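Local coordinates for protein uronate dehydrogenase (Agrobacterium tumefaciens, PDB 3RFX) that probably oxidises uronic acids such as galacturonate and glucuronate to their aldarolactones, with NAD as the electron acceptor, at residues N112-P126 against V202-D215. The protein carries 1 engineered substitution. Numbering follows the deposited sequence.
Sequences NHTIGYYPQTERLGP and VVWGASANDAGWWD
A single beta bridge, Leu124 with Trp214, joins two loops at the C-terminal end of the parallel sheet of this Rossmann-fold dehydrogenase. Leu124 N donates to Trp213 O, and Asp215 N to Leu124 O, both at 3.0 Å. Three tryptophans of 202-215 lie beside the bridge. Trp204 turns the edge of its indole to 112-126. Trp204 CZ2 lies 3.3 Å from Gly125 O, and Ile115 CG1 meets the same edge 3.8 Å from Trp204 CZ3. Trp204 CE3 sits 3.4 Å above the ring plane of Trp214, offset toward its rim. Leu124 CB touches both rings; the Leu124 side chain crosses Trp204 at about a right angle and lies alongside Trp214. Trp214 NE1 hydrogen-bonds to Gln254 OE1, which limits that ring's rotation. Gln120 O and CB sit over one face of Trp213, and the extended chain carries the amide past the rim, with Gln120 CD 3.3 Å from Trp213 CZ2 and the amide plane tilted 36° to the ring. Gln120 NE2 is held by Leu250 O. With chi1 at 179° and the chain straight to NE, the Arg123 guanidinium lays one face over Asp215 CB. The salt bridge from Arg123 NH2 to Asp215 OD1 is long, at 4.0 Å; OD1 also accepts from Ser217 N. Arg123 NH1 donates to two in-plane waters, which pass on to Gly212 O and Trp214 O. Pro126 CB packs on Val202 CB. Strand 202-205 edges the sheet within the chain. Arg162 of adjacent strand 158-163 touches Ile115, Val202 and Trp204, while Trp213 packs on helix 175-178 and Phe221 of a second subunit.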
loop_
_atom_site.group_PDB
_atom_site.type_symbol
_atom_site.label_atom_id
_atom_site.label_comp_id
_atom_site.label_asym_id
_atom_site.label_seq_id
_atom_site.Cartn_x
_atom_site.Cartn_y
_atom_site.Cartn_z
ATOM N N ASN A 112 -21.095 -12.713 3.526
ATOM C CA ASN A 112 -19.839 -12.706 4.268
ATOM C C ASN A 112 -19.105 -14.035 4.119
ATOM O O ASN A 112 -17.894 -14.113 4.329
ATOM C CB ASN A 112 -20.087 -12.413 5.758
ATOM C CG ASN A 112 -20.841 -13.544 6.456
ATOM O OD1 ASN A 112 -20.238 -14.505 6.928
ATOM N ND2 ASN A 112 -22.162 -13.439 6.502
ATOM N N HIS A 113 -19.827 -15.096 3.762
ATOM C CA HIS A 113 -19.183 -16.404 3.655
ATOM C C HIS A 113 -18.166 -16.512 2.519
ATOM O O HIS A 113 -17.391 -17.465 2.466
ATOM C CB HIS A 113 -20.222 -17.527 3.654
ATOM C CG HIS A 113 -21.015 -17.558 4.920
ATOM N ND1 HIS A 113 -20.437 -17.843 6.140
ATOM C CD2 HIS A 113 -22.312 -17.269 5.173
ATOM C CE1 HIS A 113 -21.353 -17.751 7.088
ATOM N NE2 HIS A 113 -22.500 -17.409 6.528
ATOM N N THR A 114 -18.141 -15.512 1.641
ATOM C CA THR A 114 -17.083 -15.419 0.636
ATOM C C THR A 114 -15.708 -15.157 1.260
ATOM O O THR A 114 -14.681 -15.387 0.626
ATOM C CB THR A 114 -17.354 -14.276 -0.365
ATOM O OG1 THR A 114 -17.487 -13.041 0.352
ATOM C CG2 THR A 114 -18.642 -14.541 -1.156
ATOM N N ILE A 115 -15.701 -14.639 2.489
ATOM C CA ILE A 115 -14.462 -14.292 3.179
ATOM C C ILE A 115 -14.445 -14.897 4.586
ATOM O O ILE A 115 -13.737 -14.426 5.480
ATOM C CB ILE A 115 -14.228 -12.744 3.207
ATOM C CG1 ILE A 115 -15.473 -11.972 3.681
ATOM C CG2 ILE A 115 -13.879 -12.256 1.777
ATOM C CD1 ILE A 115 -15.729 -11.962 5.207
ATOM N N GLY A 116 -15.220 -15.961 4.767
ATOM C CA GLY A 116 -15.427 -16.528 6.090
ATOM C C GLY A 116 -14.197 -17.010 6.840
ATOM O O GLY A 116 -14.216 -17.054 8.075
ATOM N N TYR A 117 -13.136 -17.390 6.134
ATOM C CA TYR A 117 -11.931 -17.880 6.822
ATOM C C TYR A 117 -10.982 -16.802 7.356
ATOM O O TYR A 117 -9.996 -17.131 8.025
ATOM C CB TYR A 117 -11.154 -18.912 5.979
ATOM C CG TYR A 117 -11.609 -20.342 6.228
ATOM C CD1 TYR A 117 -11.231 -21.022 7.388
ATOM C CD2 TYR A 117 -12.431 -21.001 5.324
ATOM C CE1 TYR A 117 -11.654 -22.329 7.630
ATOM C CE2 TYR A 117 -12.853 -22.318 5.551
ATOM C CZ TYR A 117 -12.463 -22.969 6.707
ATOM O OH TYR A 117 -12.889 -24.263 6.946
ATOM N N TYR A 118 -11.252 -15.526 7.080
ATOM C CA TYR A 118 -10.438 -14.465 7.689
ATOM C C TYR A 118 -10.710 -14.407 9.187
ATOM O O TYR A 118 -11.843 -14.616 9.617
ATOM C CB TYR A 118 -10.735 -13.094 7.071
ATOM C CG TYR A 118 -10.101 -12.883 5.710
ATOM C CD1 TYR A 118 -8.774 -12.479 5.597
ATOM C CD2 TYR A 118 -10.835 -13.080 4.542
ATOM C CE1 TYR A 118 -8.182 -12.281 4.356
ATOM C CE2 TYR A 118 -10.254 -12.875 3.288
ATOM C CZ TYR A 118 -8.930 -12.482 3.207
ATOM O OH TYR A 118 -8.346 -12.278 1.976
ATOM N N PRO A 119 -9.673 -14.113 9.989
ATOM C CA PRO A 119 -9.834 -13.940 11.439
ATOM C C PRO A 119 -10.659 -12.694 11.710
ATOM O O PRO A 119 -10.609 -11.749 10.922
ATOM C CB PRO A 119 -8.404 -13.700 11.945
ATOM C CG PRO A 119 -7.500 -13.970 10.794
ATOM C CD PRO A 119 -8.295 -13.861 9.533
ATOM N N GLN A 120 -11.386 -12.677 12.818
ATOM C CA GLN A 120 -12.211 -11.525 13.167
ATOM C C GLN A 120 -11.376 -10.302 13.527
ATOM O O GLN A 120 -11.892 -9.187 13.558
ATOM C CB GLN A 120 -13.174 -11.884 14.308
ATOM C CG GLN A 120 -14.151 -12.973 13.902
ATOM C CD GLN A 120 -15.238 -13.224 14.926
ATOM O OE1 GLN A 120 -15.282 -12.596 15.995
ATOM N NE2 GLN A 120 -16.129 -14.154 14.604
ATOM N N THR A 121 -10.086 -10.511 13.781
ATOM C CA THR A 121 -9.197 -9.421 14.171
ATOM C C THR A 121 -8.698 -8.604 12.975
ATOM O O THR A 121 -8.046 -7.575 13.146
ATOM C CB THR A 121 -7.981 -9.959 14.938
ATOM O OG1 THR A 121 -7.371 -11.004 14.171
ATOM C CG2 THR A 121 -8.421 -10.538 16.284
ATOM N N GLU A 122 -8.992 -9.070 11.767
ATOM C CA GLU A 122 -8.474 -8.417 10.567
ATOM C C GLU A 122 -9.547 -7.554 9.891
ATOM O O GLU A 122 -10.627 -8.040 9.576
ATOM C CB GLU A 122 -7.941 -9.468 9.589
ATOM C CG GLU A 122 -7.297 -8.859 8.343
ATOM C CD GLU A 122 -6.608 -9.894 7.464
ATOM O OE1 GLU A 122 -6.539 -11.082 7.859
ATOM O OE2 GLU A 122 -6.130 -9.509 6.374
ATOM N N ARG A 123 -9.252 -6.273 9.683
ATOM C CA ARG A 123 -10.185 -5.364 9.003
ATOM C C ARG A 123 -10.040 -5.526 7.491
ATOM O O ARG A 123 -8.921 -5.553 6.983
ATOM C CB ARG A 123 -9.904 -3.917 9.420
ATOM C CG ARG A 123 -10.796 -2.864 8.765
ATOM C CD ARG A 123 -10.583 -1.486 9.419
ATOM N NE ARG A 123 -11.401 -0.434 8.803
ATOM C CZ ARG A 123 -12.696 -0.251 9.049
ATOM N NH1 ARG A 123 -13.341 -1.056 9.891
ATOM N NH2 ARG A 123 -13.357 0.733 8.446
ATOM N N LEU A 124 -11.162 -5.643 6.779
ATOM C CA LEU A 124 -11.136 -5.993 5.360
ATOM C C LEU A 124 -11.671 -4.876 4.477
ATOM O O LEU A 124 -12.754 -4.353 4.721
ATOM C CB LEU A 124 -11.972 -7.256 5.090
ATOM C CG LEU A 124 -11.701 -8.518 5.913
ATOM C CD1 LEU A 124 -12.568 -9.686 5.399
ATOM C CD2 LEU A 124 -10.225 -8.878 5.864
ATOM N N GLY A 125 -10.915 -4.534 3.438
ATOM C CA GLY A 125 -11.430 -3.683 2.378
ATOM C C GLY A 125 -12.093 -4.531 1.301
ATOM O O GLY A 125 -12.021 -5.760 1.334
ATOM N N PRO A 126 -12.737 -3.879 0.322
ATOM C CA PRO A 126 -13.492 -4.596 -0.715
ATOM C C PRO A 126 -12.639 -5.424 -1.687
ATOM O O PRO A 126 -13.189 -6.290 -2.369
ATOM C CB PRO A 126 -14.215 -3.466 -1.473
ATOM C CG PRO A 126 -13.388 -2.237 -1.210
ATOM C CD PRO A 126 -12.862 -2.416 0.199
ATOM N N VAL A 202 -18.291 -4.071 -4.799
ATOM C CA VAL A 202 -18.474 -4.860 -3.586
ATOM C C VAL A 202 -18.972 -3.934 -2.485
ATOM O O VAL A 202 -18.405 -2.867 -2.248
ATOM C CB VAL A 202 -17.147 -5.514 -3.134
ATOM C CG1 VAL A 202 -17.298 -6.145 -1.746
ATOM C CG2 VAL A 202 -16.671 -6.543 -4.161
ATOM N N VAL A 203 -20.046 -4.339 -1.818
ATOM C CA VAL A 203 -20.607 -3.574 -0.713
ATOM C C VAL A 203 -20.626 -4.478 0.510
ATOM O O VAL A 203 -21.152 -5.586 0.448
ATOM C CB VAL A 203 -22.058 -3.157 -1.011
ATOM C CG1 VAL A 203 -22.637 -2.361 0.152
ATOM C CG2 VAL A 203 -22.140 -2.364 -2.339
ATOM N N TRP A 204 -20.054 -4.017 1.617
ATOM C CA TRP A 204 -20.120 -4.811 2.845
ATOM C C TRP A 204 -21.480 -4.588 3.477
ATOM O O TRP A 204 -21.826 -3.461 3.831
ATOM C CB TRP A 204 -19.008 -4.409 3.806
ATOM C CG TRP A 204 -17.633 -4.732 3.290
ATOM C CD1 TRP A 204 -16.716 -3.850 2.806
ATOM C CD2 TRP A 204 -17.027 -6.029 3.212
ATOM N NE1 TRP A 204 -15.566 -4.517 2.432
ATOM C CE2 TRP A 204 -15.732 -5.855 2.679
ATOM C CE3 TRP A 204 -17.451 -7.324 3.560
ATOM C CZ2 TRP A 204 -14.853 -6.920 2.479
ATOM C CZ3 TRP A 204 -16.581 -8.384 3.356
ATOM C CH2 TRP A 204 -15.291 -8.175 2.822
ATOM N N GLY A 205 -22.254 -5.660 3.622
ATOM C CA GLY A 205 -23.602 -5.539 4.137
ATOM C C GLY A 205 -23.649 -5.600 5.653
ATOM O O GLY A 205 -23.897 -6.659 6.219
ATOM N N ALA A 206 -23.403 -4.463 6.297
ATOM C CA ALA A 206 -23.468 -4.347 7.751
ATOM C C ALA A 206 -23.944 -2.958 8.144
ATOM O O ALA A 206 -23.715 -1.992 7.416
ATOM C CB ALA A 206 -22.101 -4.611 8.357
ATOM N N SER A 207 -24.590 -2.849 9.301
ATOM C CA SER A 207 -24.943 -1.543 9.833
ATOM C C SER A 207 -23.692 -0.808 10.347
ATOM O O SER A 207 -22.584 -1.285 10.153
ATOM C CB SER A 207 -26.026 -1.676 10.901
ATOM O OG SER A 207 -27.249 -2.073 10.293
ATOM N N ALA A 208 -23.866 0.358 10.963
ATOM C CA ALA A 208 -22.719 1.149 11.422
ATOM C C ALA A 208 -22.294 0.680 12.812
ATOM O O ALA A 208 -22.399 1.416 13.796
ATOM C CB ALA A 208 -23.061 2.640 11.442
ATOM N N ASN A 209 -21.825 -0.558 12.881
ATOM C CA ASN A 209 -21.499 -1.182 14.159
ATOM C C ASN A 209 -20.136 -0.746 14.689
ATOM O O ASN A 209 -19.145 -0.787 13.959
ATOM C CB ASN A 209 -21.532 -2.708 13.998
ATOM C CG ASN A 209 -22.835 -3.200 13.381
ATOM O OD1 ASN A 209 -23.901 -2.631 13.630
ATOM N ND2 ASN A 209 -22.749 -4.232 12.544
ATOM N N ASP A 210 -20.080 -0.333 15.955
ATOM C CA ASP A 210 -18.797 0.022 16.568
ATOM C C ASP A 210 -17.780 -1.095 16.362
ATOM O O ASP A 210 -16.602 -0.827 16.141
ATOM C CB ASP A 210 -18.939 0.290 18.071
ATOM C CG ASP A 210 -19.606 1.618 18.377
ATOM O OD1 ASP A 210 -19.963 2.355 17.430
ATOM O OD2 ASP A 210 -19.767 1.921 19.579
ATOM N N ALA A 211 -18.233 -2.350 16.444
ATOM C CA ALA A 211 -17.326 -3.490 16.285
ATOM C C ALA A 211 -17.239 -4.072 14.872
ATOM O O ALA A 211 -16.789 -5.206 14.697
ATOM C CB ALA A 211 -17.670 -4.600 17.298
ATOM N N GLY A 212 -17.659 -3.309 13.860
ATOM C CA GLY A 212 -17.593 -3.773 12.481
ATOM C C GLY A 212 -16.181 -4.127 12.029
ATOM O O GLY A 212 -15.198 -3.519 12.495
ATOM N N TRP A 213 -16.081 -5.104 11.124
ATOM C CA TRP A 213 -14.810 -5.596 10.606
ATOM C C TRP A 213 -14.485 -5.052 9.211
ATOM O O TRP A 213 -13.403 -5.314 8.696
ATOM C CB TRP A 213 -14.842 -7.125 10.455
ATOM C CG TRP A 213 -15.204 -7.889 11.706
ATOM C CD1 TRP A 213 -14.878 -7.577 12.989
ATOM C CD2 TRP A 213 -15.941 -9.118 11.758
ATOM N NE1 TRP A 213 -15.379 -8.546 13.855
ATOM C CE2 TRP A 213 -16.040 -9.494 13.114
ATOM C CE3 TRP A 213 -16.533 -9.931 10.784
ATOM C CZ2 TRP A 213 -16.703 -10.652 13.518
ATOM C CZ3 TRP A 213 -17.201 -11.079 11.188
ATOM C CH2 TRP A 213 -17.275 -11.429 12.540
ATOM N N TRP A 214 -15.431 -4.337 8.600
ATOM C CA TRP A 214 -15.397 -4.098 7.148
ATOM C C TRP A 214 -15.383 -2.619 6.767
ATOM O O TRP A 214 -16.040 -1.805 7.391
ATOM C CB TRP A 214 -16.594 -4.783 6.463
ATOM C CG TRP A 214 -16.683 -6.257 6.755
ATOM C CD1 TRP A 214 -15.637 -7.143 6.858
ATOM C CD2 TRP A 214 -17.875 -7.016 6.965
ATOM N NE1 TRP A 214 -16.116 -8.402 7.132
ATOM C CE2 TRP A 214 -17.484 -8.352 7.205
ATOM C CE3 TRP A 214 -19.239 -6.696 6.986
ATOM C CZ2 TRP A 214 -18.407 -9.364 7.463
ATOM C CZ3 TRP A 214 -20.156 -7.705 7.244
ATOM C CH2 TRP A 214 -19.735 -9.023 7.471
ATOM N N ASP A 215 -14.644 -2.298 5.712
ATOM C CA ASP A 215 -14.400 -0.908 5.328
ATOM C C ASP A 215 -15.133 -0.598 4.021
ATOM O O ASP A 215 -14.741 -1.090 2.981
ATOM C CB ASP A 215 -12.891 -0.702 5.138
ATOM C CG ASP A 215 -12.538 0.694 4.613
ATOM O OD1 ASP A 215 -13.413 1.587 4.586
ATOM O OD2 ASP A 215 -11.369 0.889 4.232
HETATM O O HOH W 1 -12.576 -2.947 11.850
HETATM O O HOH W 2 -16.266 -1.092 10.045
#